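Local structure of threonine synthase (Brucella melitensis bv. 1, 4F4F) at residues 34-39 with 324-329; 46-51 with 242-247; 222-225 with 230-233; 449-452 with 456-459. The protein probably catalyses the pyridoxal-phosphate-dependent conversion of O-phospho-L-homoserine and water to L-threonine and phosphate, the closing step of threonine biosynthesis. All blocks are in the same frame, centred on the assembly; numbering follows the deposited sequence.

Interaction 1 of 4, residues 34-39 with 324-329; sequences LYLPQE and LLFEAH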
loop_
_atom_site.group_PDB
_atom_site.type_symbol
_atom_site.label_atom_id
_atom_site.label_comp_id
_atom_site.label_asym_id
_atom_site.label_seq_id
_atom_site.Cartn_x
_atom_site.Cartn_y
_atom_site.Cartn_z
ATOM N N LEU A 34 -14.289 1.179 -7.514
ATOM C CA LEU A 34 -12.966 1.712 -7.372
ATOM C C LEU A 34 -12.552 2.348 -8.688
ATOM O O LEU A 34 -12.859 1.828 -9.762
ATOM C CB LEU A 34 -11.992 0.603 -7.002
ATOM C CG LEU A 34 -12.324 -0.186 -5.725
ATOM C CD1 LEU A 34 -11.340 -1.350 -5.569
ATOM C CD2 LEU A 34 -12.282 0.750 -4.548
ATOM N N TYR A 35 -11.852 3.474 -8.592
ATOM C CA TYR A 35 -11.389 4.169 -9.798
ATOM C C TYR A 35 -10.135 3.572 -10.441
ATOM O O TYR A 35 -9.185 3.204 -9.758
ATOM C CB TYR A 35 -11.207 5.672 -9.510
ATOM C CG TYR A 35 -12.508 6.410 -9.602
ATOM C CD1 TYR A 35 -13.115 6.580 -10.827
ATOM C CD2 TYR A 35 -13.141 6.935 -8.483
ATOM C CE1 TYR A 35 -14.313 7.222 -10.962
ATOM C CE2 TYR A 35 -14.349 7.623 -8.600
ATOM C CZ TYR A 35 -14.927 7.782 -9.852
ATOM O OH TYR A 35 -16.142 8.454 -10.044
ATOM N N LEU A 36 -10.160 3.497 -11.771
ATOM C CA LEU A 36 -9.029 3.055 -12.573
ATOM C C LEU A 36 -8.882 3.940 -13.795
ATOM O O LEU A 36 -9.858 4.510 -14.259
ATOM C CB LEU A 36 -9.223 1.625 -13.066
ATOM C CG LEU A 36 -9.044 0.486 -12.086
ATOM C CD1 LEU A 36 -9.580 -0.824 -12.723
ATOM C CD2 LEU A 36 -7.578 0.368 -11.674
ATOM N N PRO A 37 -7.651 4.047 -14.336
ATOM C CA PRO A 37 -7.481 4.795 -15.552
ATOM C C PRO A 37 -8.337 4.284 -16.685
ATOM O O PRO A 37 -8.483 3.097 -16.836
ATOM C CB PRO A 37 -5.994 4.645 -15.900
ATOM C CG PRO A 37 -5.373 3.979 -14.795
ATOM C CD PRO A 37 -6.373 3.577 -13.773
ATOM N N GLN A 38 -8.904 5.206 -17.466
ATOM C CA GLN A 38 -9.714 4.837 -18.607
ATOM C C GLN A 38 -8.838 4.116 -19.643
ATOM O O GLN A 38 -9.308 3.257 -20.383
ATOM C CB GLN A 38 -10.292 6.095 -19.205
ATOM C CG GLN A 38 -11.227 5.869 -20.376
ATOM C CD GLN A 38 -11.734 7.170 -20.906
ATOM O OE1 GLN A 38 -11.038 7.870 -21.646
ATOM N NE2 GLN A 38 -12.944 7.496 -20.558
ATOM N N GLU A 39 -7.573 4.524 -19.710
ATOM C CA GLU A 39 -6.565 3.806 -20.473
ATOM C C GLU A 39 -5.242 3.918 -19.765
ATOM O O GLU A 39 -5.020 4.849 -18.973
ATOM C CB GLU A 39 -6.397 4.381 -21.872
ATOM C CG GLU A 39 -6.008 5.837 -21.876
ATOM C CD GLU A 39 -7.123 6.709 -22.396
ATOM O OE1 GLU A 39 -6.768 7.735 -23.020
ATOM O OE2 GLU A 39 -8.331 6.367 -22.228
ATOM N N LEU A 324 -8.493 -5.868 -10.199
ATOM C CA LEU A 324 -8.095 -6.916 -11.137
ATOM C C LEU A 324 -9.309 -7.633 -11.716
ATOM O O LEU A 324 -9.311 -7.983 -12.916
ATOM C CB LEU A 324 -7.120 -7.925 -10.526
ATOM C CG LEU A 324 -6.709 -9.134 -11.406
ATOM C CD1 LEU A 324 -6.046 -8.681 -12.708
ATOM C CD2 LEU A 324 -5.798 -10.062 -10.636
ATOM N N LEU A 325 -10.320 -7.901 -10.883
ATOM C CA LEU A 325 -11.539 -8.518 -11.386
ATOM C C LEU A 325 -12.103 -7.753 -12.591
ATOM O O LEU A 325 -12.537 -8.344 -13.568
ATOM C CB LEU A 325 -12.613 -8.603 -10.290
ATOM C CG LEU A 325 -12.392 -9.643 -9.201
ATOM C CD1 LEU A 325 -13.465 -9.561 -8.101
ATOM C CD2 LEU A 325 -12.370 -11.055 -9.792
ATOM N N PHE A 326 -12.150 -6.432 -12.483
ATOM C CA PHE A 326 -12.676 -5.566 -13.553
ATOM C C PHE A 326 -11.873 -5.791 -14.827
ATOM O O PHE A 326 -12.452 -6.033 -15.888
ATOM C CB PHE A 326 -12.588 -4.096 -13.108
ATOM C CG PHE A 326 -13.203 -3.096 -14.040
ATOM C CD1 PHE A 326 -14.539 -3.166 -14.387
ATOM C CD2 PHE A 326 -12.451 -2.019 -14.521
ATOM C CE1 PHE A 326 -15.115 -2.187 -15.208
ATOM C CE2 PHE A 326 -13.014 -1.044 -15.322
ATOM C CZ PHE A 326 -14.349 -1.130 -15.677
ATOM N N GLU A 327 -10.550 -5.754 -14.719
ATOM C CA GLU A 327 -9.704 -5.930 -15.901
ATOM C C GLU A 327 -9.865 -7.336 -16.509
ATOM O O GLU A 327 -9.960 -7.496 -17.736
ATOM C CB GLU A 327 -8.230 -5.664 -15.542
ATOM C CG GLU A 327 -7.964 -4.265 -15.002
ATOM C CD GLU A 327 -8.028 -3.196 -16.043
ATOM O OE1 GLU A 327 -8.487 -3.472 -17.199
ATOM O OE2 GLU A 327 -7.661 -2.055 -15.694
ATOM N N ALA A 328 -9.918 -8.343 -15.640
ATOM C CA ALA A 328 -10.012 -9.730 -16.050
ATOM C C ALA A 328 -11.340 -10.050 -16.784
ATOM O O ALA A 328 -11.367 -10.943 -17.646
ATOM C CB ALA A 328 -9.799 -10.652 -14.871
ATOM N N HIS A 329 -12.407 -9.295 -16.463
ATOM C CA HIS A 329 -13.719 -9.465 -17.099
ATOM C C HIS A 329 -13.864 -8.579 -18.303
ATOM O O HIS A 329 -14.966 -8.311 -18.756
ATOM C CB HIS A 329 -14.841 -9.184 -16.088
ATOM C CG HIS A 329 -14.991 -10.263 -15.034
ATOM N ND1 HIS A 329 -14.127 -10.392 -14.000
ATOM C CD2 HIS A 329 -15.927 -11.278 -14.890
ATOM C CE1 HIS A 329 -14.490 -11.442 -13.241
ATOM N NE2 HIS A 329 -15.580 -12.003 -13.793
#
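Leu36 reaches from strand 35-37, half of a small antiparallel pair with strand 8-10, toward Phe326 and Glu327 on the last turn of helix 321-328. It illustrates how a branched side chain can add an apolar contact between a small two-stranded sheet near the N-terminus and the helical body of the cofactor-binding region, beside the hydrogen bond from Arg323 NH2 to Tyr35 O. CB leaves the strand toward the helix, and CG lies anti to the carbonyl carbon (chi1 -75°). Both carbons stay more than 4.2 Å from the helix segment, and the CD1 branch does the touching. Leu36 CD1 meets Phe326 CD2 at 3.6 Å, arriving at the edge of the ring near its plane. The same methyl lies 3.7 Å from OE2 of Glu327, a side chain bent at chi2 (-73°) that comes from the opposite direction. Behind the contact, His329 ND1 donates to Leu325 O at 2.6 Å, on the opposite face of the carbonyl plane from His329 N. The contact is thus non-polar on the leucine side, van der Waals packing of one methyl against a ring edge and a carboxylate oxygen that is hydrogen-bonded to Tyr40 OH and salt-bridged to Arg331 NH2.

Interaction 2 of 4, residues 46-51 with 242-247; sequences EQIRAL and AALSLG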
loop_
_atom_site.group_PDB
_atom_site.type_symbol
_atom_site.label_atom_id
_atom_site.label_comp_id
_atom_site.label_asym_id
_atom_site.label_seq_id
_atom_site.Cartn_x
_atom_site.Cartn_y
_atom_site.Cartn_z
ATOM N N GLU A 46 11.921 1.313 -26.530
ATOM C CA GLU A 46 12.897 2.420 -26.606
ATOM C C GLU A 46 12.645 3.478 -25.528
ATOM O O GLU A 46 13.583 4.050 -25.023
ATOM C CB GLU A 46 12.872 3.109 -27.992
ATOM C CG GLU A 46 13.589 2.340 -29.049
ATOM C CD GLU A 46 15.069 2.271 -28.772
ATOM O OE1 GLU A 46 15.651 3.249 -28.267
ATOM O OE2 GLU A 46 15.641 1.226 -29.039
ATOM N N GLN A 47 11.369 3.738 -25.202
ATOM C CA GLN A 47 11.037 4.697 -24.173
ATOM C C GLN A 47 11.498 4.169 -22.816
ATOM O O GLN A 47 11.882 4.951 -21.971
ATOM C CB GLN A 47 9.537 5.045 -24.138
ATOM C CG GLN A 47 9.142 6.021 -25.216
ATOM C CD GLN A 47 7.677 5.995 -25.641
ATOM O OE1 GLN A 47 6.888 5.114 -25.285
ATOM N NE2 GLN A 47 7.326 6.975 -26.486
ATOM N N ILE A 48 11.477 2.853 -22.622
ATOM C CA ILE A 48 11.997 2.279 -21.376
ATOM C C ILE A 48 13.531 2.333 -21.385
ATOM O O ILE A 48 14.152 2.723 -20.385
ATOM C CB ILE A 48 11.459 0.843 -21.109
ATOM C CG1 ILE A 48 9.922 0.861 -20.958
ATOM C CG2 ILE A 48 12.159 0.234 -19.894
ATOM C CD1 ILE A 48 9.299 -0.540 -20.957
ATOM N N ARG A 49 14.147 1.971 -22.513
ATOM C CA ARG A 49 15.612 2.119 -22.620
ATOM C C ARG A 49 16.058 3.546 -22.288
ATOM O O ARG A 49 17.083 3.741 -21.629
ATOM C CB ARG A 49 16.136 1.672 -23.965
ATOM C CG ARG A 49 16.083 0.156 -24.164
ATOM C CD ARG A 49 16.863 -0.343 -25.368
ATOM N NE ARG A 49 16.393 -1.680 -25.704
ATOM C CZ ARG A 49 15.380 -1.934 -26.542
ATOM N NH1 ARG A 49 14.766 -0.949 -27.212
ATOM N NH2 ARG A 49 14.988 -3.196 -26.761
ATOM N N ALA A 50 15.243 4.521 -22.665
ATOM C CA ALA A 50 15.556 5.932 -22.411
ATOM C C ALA A 50 15.572 6.293 -20.925
ATOM O O ALA A 50 16.141 7.296 -20.553
ATOM C CB ALA A 50 14.619 6.866 -23.199
ATOM N N LEU A 51 14.983 5.461 -20.078
ATOM C CA LEU A 51 14.989 5.671 -18.616
ATOM C C LEU A 51 16.286 5.229 -17.939
ATOM O O LEU A 51 16.507 5.530 -16.751
ATOM C CB LEU A 51 13.809 4.921 -17.984
ATOM C CG LEU A 51 12.454 5.426 -18.476
ATOM C CD1 LEU A 51 11.340 4.627 -17.840
ATOM C CD2 LEU A 51 12.296 6.928 -18.291
ATOM N N ALA A 242 13.402 -1.169 -10.388
ATOM C CA ALA A 242 13.988 -2.500 -10.198
ATOM C C ALA A 242 14.249 -3.201 -11.532
ATOM O O ALA A 242 15.337 -3.727 -11.750
ATOM C CB ALA A 242 13.079 -3.357 -9.321
ATOM N N ALA A 243 13.271 -3.184 -12.438
ATOM C CA ALA A 243 13.402 -3.884 -13.712
ATOM C C ALA A 243 14.494 -3.221 -14.560
ATOM O O ALA A 243 15.260 -3.912 -15.257
ATOM C CB ALA A 243 12.073 -3.929 -14.479
ATOM N N LEU A 244 14.624 -1.899 -14.476
ATOM C CA LEU A 244 15.696 -1.208 -15.198
ATOM C C LEU A 244 17.073 -1.607 -14.674
ATOM O O LEU A 244 18.023 -1.773 -15.447
ATOM C CB LEU A 244 15.552 0.313 -15.080
ATOM C CG LEU A 244 14.457 0.969 -15.891
ATOM C CD1 LEU A 244 14.192 2.416 -15.357
ATOM C CD2 LEU A 244 14.855 0.929 -17.390
ATOM N N SER A 245 17.201 -1.828 -13.369
ATOM C CA SER A 245 18.486 -2.251 -12.823
ATOM C C SER A 245 18.873 -3.605 -13.432
ATOM O O SER A 245 20.039 -3.848 -13.682
ATOM C CB SER A 245 18.460 -2.359 -11.283
ATOM O OG SER A 245 18.285 -1.089 -10.658
ATOM N N LEU A 246 17.881 -4.465 -13.675
ATOM C CA LEU A 246 18.115 -5.798 -14.197
ATOM C C LEU A 246 18.083 -5.965 -15.704
ATOM O O LEU A 246 18.238 -7.084 -16.228
ATOM C CB LEU A 246 17.169 -6.808 -13.509
ATOM C CG LEU A 246 17.201 -6.683 -11.985
ATOM C CD1 LEU A 246 16.093 -7.557 -11.395
ATOM C CD2 LEU A 246 18.580 -7.026 -11.450
ATOM N N GLY A 247 17.946 -4.860 -16.420
ATOM C CA GLY A 247 18.127 -4.864 -17.841
ATOM C C GLY A 247 16.894 -4.628 -18.673
ATOM O O GLY A 247 16.952 -4.740 -19.919
#
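Ile48 O accepts the backbone N-H of Leu51 at 2.9 Å and also touches a methyl of Leu244, so a single carbonyl serves both the backbone leading to Leu51 and the contact with helix 236-245. Here the ends of two helices pack through one forked leucine, and the second helix finishes in a Schellman motif at Gly247. Leu244 points at the other segment, with CG anti to its carbonyl carbon (chi1 -74°), and its two methyls divide the work. CD2 takes the Ile48 side, 3.6 Å from Ile48 O and 3.7 Å from Ile48 CG2; the two side chains cross obliquely, and the isoleucine offers its short branch. CD1 takes the Leu51 side, 3.7 Å from Leu51 CB. Val59 of helix 56-64 also touches Leu244, while Ala62 of that helix touches Leu51, so a third helix adds to the packing. Polar links frame this apolar patch. Arg49 NH1 forms a salt bridge with Glu46 OE2 at 3.0 Å, and Arg49 NH2 forms another with Asp250 OD1, just beyond the second helix. Gly247 O accepts from Arg52 NH2. In the Schellman motif Gly247 takes a positive phi of 112°, and its N-H returns to the last helical turn, where Gly247 N lies 3.2 Å from Leu244 O.

Interaction 3 of 4, residues 222-225 with 230-233; sequences SGVN and ARIM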
loop_
_atom_site.group_PDB
_atom_site.type_symbol
_atom_site.label_atom_id
_atom_site.label_comp_id
_atom_site.label_asym_id
_atom_site.label_seq_id
_atom_site.Cartn_x
_atom_site.Cartn_y
_atom_site.Cartn_z
ATOM N N SER A 222 -11.786 13.202 5.197
ATOM C CA SER A 222 -11.239 12.303 4.182
ATOM C C SER A 222 -10.508 11.133 4.868
ATOM O O SER A 222 -9.974 11.290 5.976
ATOM C CB SER A 222 -10.300 13.062 3.262
ATOM O OG SER A 222 -9.959 12.278 2.141
ATOM N N GLY A 223 -10.540 9.963 4.227
ATOM C CA GLY A 223 -10.133 8.714 4.858
ATOM C C GLY A 223 -8.694 8.297 4.593
ATOM O O GLY A 223 -8.002 8.869 3.763
ATOM N N VAL A 224 -8.244 7.304 5.347
ATOM C CA VAL A 224 -6.939 6.711 5.162
ATOM C C VAL A 224 -7.255 5.320 4.717
ATOM O O VAL A 224 -7.712 4.501 5.508
ATOM C CB VAL A 224 -6.140 6.635 6.481
ATOM C CG1 VAL A 224 -4.846 5.859 6.284
ATOM C CG2 VAL A 224 -5.838 8.028 6.986
ATOM N N ASN A 225 -7.105 5.043 3.432
ATOM C CA ASN A 225 -7.230 3.665 3.072
ATOM C C ASN A 225 -6.710 3.240 1.757
ATOM O O ASN A 225 -6.463 4.026 0.823
ATOM C CB ASN A 225 -8.673 3.228 3.189
ATOM C CG ASN A 225 -9.571 4.082 2.397
ATOM O OD1 ASN A 225 -9.306 4.325 1.215
ATOM N ND2 ASN A 225 -10.648 4.562 3.026
ATOM N N ALA A 230 -4.488 6.851 -5.442
ATOM C CA ALA A 230 -3.130 7.413 -5.168
ATOM C C ALA A 230 -2.335 6.629 -4.123
ATOM O O ALA A 230 -1.116 6.844 -3.962
ATOM C CB ALA A 230 -3.221 8.889 -4.807
ATOM N N ARG A 231 -2.962 5.692 -3.427
ATOM C CA ARG A 231 -2.168 4.700 -2.697
ATOM C C ARG A 231 -1.576 3.690 -3.636
ATOM O O ARG A 231 -0.622 2.976 -3.276
ATOM C CB ARG A 231 -3.001 3.941 -1.638
ATOM C CG ARG A 231 -3.275 4.739 -0.379
ATOM C CD ARG A 231 -2.092 4.725 0.582
ATOM N NE ARG A 231 -1.984 3.431 1.229
ATOM C CZ ARG A 231 -2.694 3.049 2.297
ATOM N NH1 ARG A 231 -3.557 3.873 2.889
ATOM N NH2 ARG A 231 -2.559 1.811 2.781
ATOM N N ILE A 232 -2.180 3.521 -4.813
ATOM C CA ILE A 232 -1.650 2.511 -5.725
ATOM C C ILE A 232 -0.691 3.122 -6.725
ATOM O O ILE A 232 0.400 2.639 -6.913
ATOM C CB ILE A 232 -2.766 1.781 -6.470
ATOM C CG1 ILE A 232 -3.605 0.970 -5.455
ATOM C CG2 ILE A 232 -2.169 0.872 -7.555
ATOM C CD1 ILE A 232 -4.719 0.195 -6.134
ATOM N N MET A 233 -1.107 4.209 -7.356
ATOM C CA MET A 233 -0.341 4.801 -8.439
ATOM C C MET A 233 1.174 4.920 -8.178
ATOM O O MET A 233 1.963 4.562 -9.030
ATOM C CB MET A 233 -0.941 6.169 -8.771
ATOM C CG MET A 233 -0.208 6.927 -9.836
ATOM S SD MET A 233 -0.966 8.555 -10.024
ATOM C CE MET A 233 0.277 9.598 -9.320
HETATM O O HOH W 1 -4.672 6.601 2.308
#
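Past edge strand 221-223 the backbone stays extended through Val224 and Asn225, then leads, after four residues, into the weakly bonded helical turn that holds Arg231, the CA atoms of Asn225 and Arg231 standing 7.7 Å apart. The strand borders the five-stranded parallel sheet of a fold-type II pyridoxal-phosphate enzyme, and the contact shows how a long side chain can brace a short loop against its own backbone. Arg231 points toward the loop, yet its chain does not run out straight: bends at chi2 (-81°) and chi3 (-74°) bring the guanidinium alongside the backbone of Asn225. Near the base of the chain, Arg231 CG lies 3.5 Å from Asn225 O. Farther out, Arg231 NH1 comes within 3.4 Å of Asn225 C, while Val224 CG1 approaches Arg231 NH1 more loosely, at 4.1 Å. Asn225 takes part through its backbone, as its CB points away. On the sheet side, Val224 rests on Ile141 of strand 139-144. Arg231 also packs on Met121 and on Lys117, the predicted cofactor lysine, which is not attached here; the Arg231 side chain lies about 6 Å from the bound cofactor, so this small loop borders the active site. One water joins the two segments, accepting from Arg231 NH1 at 3.0 Å in the guanidinium plane and, weakly, from Asn225 N at 3.1 Å.

Interaction 4 of 4, residues 449-452 with 456-459; sequences TVLH and KIVE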
loop_
_atom_site.group_PDB
_atom_site.type_symbol
_atom_site.label_atom_id
_atom_site.label_comp_id
_atom_site.label_asym_id
_atom_site.label_seq_id
_atom_site.Cartn_x
_atom_site.Cartn_y
_atom_site.Cartn_z
ATOM N N THR A 449 -3.633 11.937 22.979
ATOM C CA THR A 449 -4.733 12.228 23.858
ATOM C C THR A 449 -5.527 10.958 24.045
ATOM O O THR A 449 -5.946 10.339 23.056
ATOM C CB THR A 449 -5.632 13.304 23.260
ATOM O OG1 THR A 449 -4.860 14.476 23.019
ATOM C CG2 THR A 449 -6.809 13.638 24.208
ATOM N N VAL A 450 -5.746 10.587 25.297
ATOM C CA VAL A 450 -6.593 9.439 25.637
ATOM C C VAL A 450 -8.054 9.874 25.587
ATOM O O VAL A 450 -8.428 10.853 26.247
ATOM C CB VAL A 450 -6.239 8.891 27.030
ATOM C CG1 VAL A 450 -7.165 7.725 27.413
ATOM C CG2 VAL A 450 -4.768 8.504 27.089
ATOM N N LEU A 451 -8.878 9.158 24.821
ATOM C CA LEU A 451 -10.326 9.437 24.735
ATOM C C LEU A 451 -11.106 8.158 24.930
ATOM O O LEU A 451 -10.676 7.106 24.455
ATOM C CB LEU A 451 -10.739 10.028 23.380
ATOM C CG LEU A 451 -10.081 11.335 22.972
ATOM C CD1 LEU A 451 -10.476 11.657 21.539
ATOM C CD2 LEU A 451 -10.509 12.421 23.931
ATOM N N HIS A 452 -12.237 8.256 25.641
ATOM C CA HIS A 452 -13.206 7.189 25.697
ATOM C C HIS A 452 -13.814 6.848 24.373
ATOM O O HIS A 452 -13.852 7.667 23.436
ATOM C CB HIS A 452 -14.302 7.492 26.752
ATOM C CG HIS A 452 -13.858 7.224 28.171
ATOM N ND1 HIS A 452 -14.235 7.974 29.203
ATOM C CD2 HIS A 452 -13.021 6.255 28.693
ATOM C CE1 HIS A 452 -13.679 7.509 30.342
ATOM N NE2 HIS A 452 -12.930 6.462 30.033
ATOM N N LYS A 456 -19.430 10.953 19.986
ATOM C CA LYS A 456 -19.507 12.402 20.281
ATOM C C LYS A 456 -18.214 12.980 20.895
ATOM O O LYS A 456 -17.842 14.126 20.622
ATOM C CB LYS A 456 -20.701 12.725 21.233
ATOM N N ILE A 457 -17.552 12.216 21.762
ATOM C CA ILE A 457 -16.283 12.664 22.349
ATOM C C ILE A 457 -15.222 12.844 21.232
ATOM O O ILE A 457 -14.560 13.879 21.160
ATOM C CB ILE A 457 -15.781 11.688 23.451
ATOM C CG1 ILE A 457 -16.715 11.741 24.679
ATOM C CG2 ILE A 457 -14.328 11.992 23.824
ATOM C CD1 ILE A 457 -16.370 10.751 25.799
ATOM N N VAL A 458 -15.094 11.850 20.352
ATOM C CA VAL A 458 -14.100 11.897 19.279
ATOM C C VAL A 458 -14.463 13.035 18.300
ATOM O O VAL A 458 -13.587 13.806 17.892
ATOM C CB VAL A 458 -13.949 10.533 18.559
ATOM C CG1 VAL A 458 -13.008 10.657 17.372
ATOM C CG2 VAL A 458 -13.435 9.460 19.517
ATOM N N GLU A 459 -15.754 13.184 17.977
ATOM C CA GLU A 459 -16.124 14.211 16.997
ATOM C C GLU A 459 -15.819 15.582 17.569
ATOM O O GLU A 459 -15.350 16.452 16.846
ATOM C CB GLU A 459 -17.604 14.143 16.608
ATOM C CG GLU A 459 -17.926 13.034 15.623
ATOM C CD GLU A 459 -19.377 13.050 15.165
ATOM O OE1 GLU A 459 -20.156 13.845 15.719
ATOM O OE2 GLU A 459 -19.739 12.289 14.239
#
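Leu451 and Ile457 pass each other in opposite directions, one reaching from edge strand 449-452 toward the helix and the other from helix 455-465 toward the strand. The pair is a compact example of a strand-turn-helix unit in an alpha/beta fold: a strand at the border of the five-stranded parallel sheet leads through a very short connection into a helix that folds back on it. They meet along their flanks. The short branch of the isoleucine, CG2, lies anti to its backbone N and is directed between two atoms of the leucine, 3.8 Å from Leu451 CD2 and 4.1 Å from Leu451 CB. The other leucine methyl turns to the next helix residue, Leu451 CD1 standing 4.2 Å from Val458 CG2, so the leucine fork straddles adjacent positions of the helix. The longer branch of Ile457 runs extended (chi2 176°) to His452, where Ile457 CD1 meets His452 CB at 4.0 Å; the end of the histidine side chain leads away from the helix. Leu193 and Ile195 of neighbouring strand 190-196 touch Leu451, as does Tyr461 farther along the helix, while Met209 of helix 199-211 touches Val458. This is apolar packing of helix on sheet edge, far from the cofactor. The loosest touch of the set is to the backbone, Val458 CG2 lying 4.3 Å from His452 O.

Overall arrangement
The four contacts lie at very different distances from the cofactor. Interaction 3 is the closest, with the Arg231 side chain about 6 Å from the bound pyridoxal phosphate; the side chain of Leu36, in interaction 1, is about 13 Å from the bound pyridoxal phosphate. These two have centres 17 Å apart and nearest atoms about 6 Å apart, without touching. Interactions 1 and 2, with centres 26 Å apart, both join the N-terminal family region to the cofactor-binding one, using consecutive elements, strand 35-37 and helix 45-49. Interactions 3 and 4 stand at the two borders of one parallel sheet, centres 25 Å apart. Interactions 2 and 4 lie on opposite sides of the chain's centre, 50 Å apart between centres.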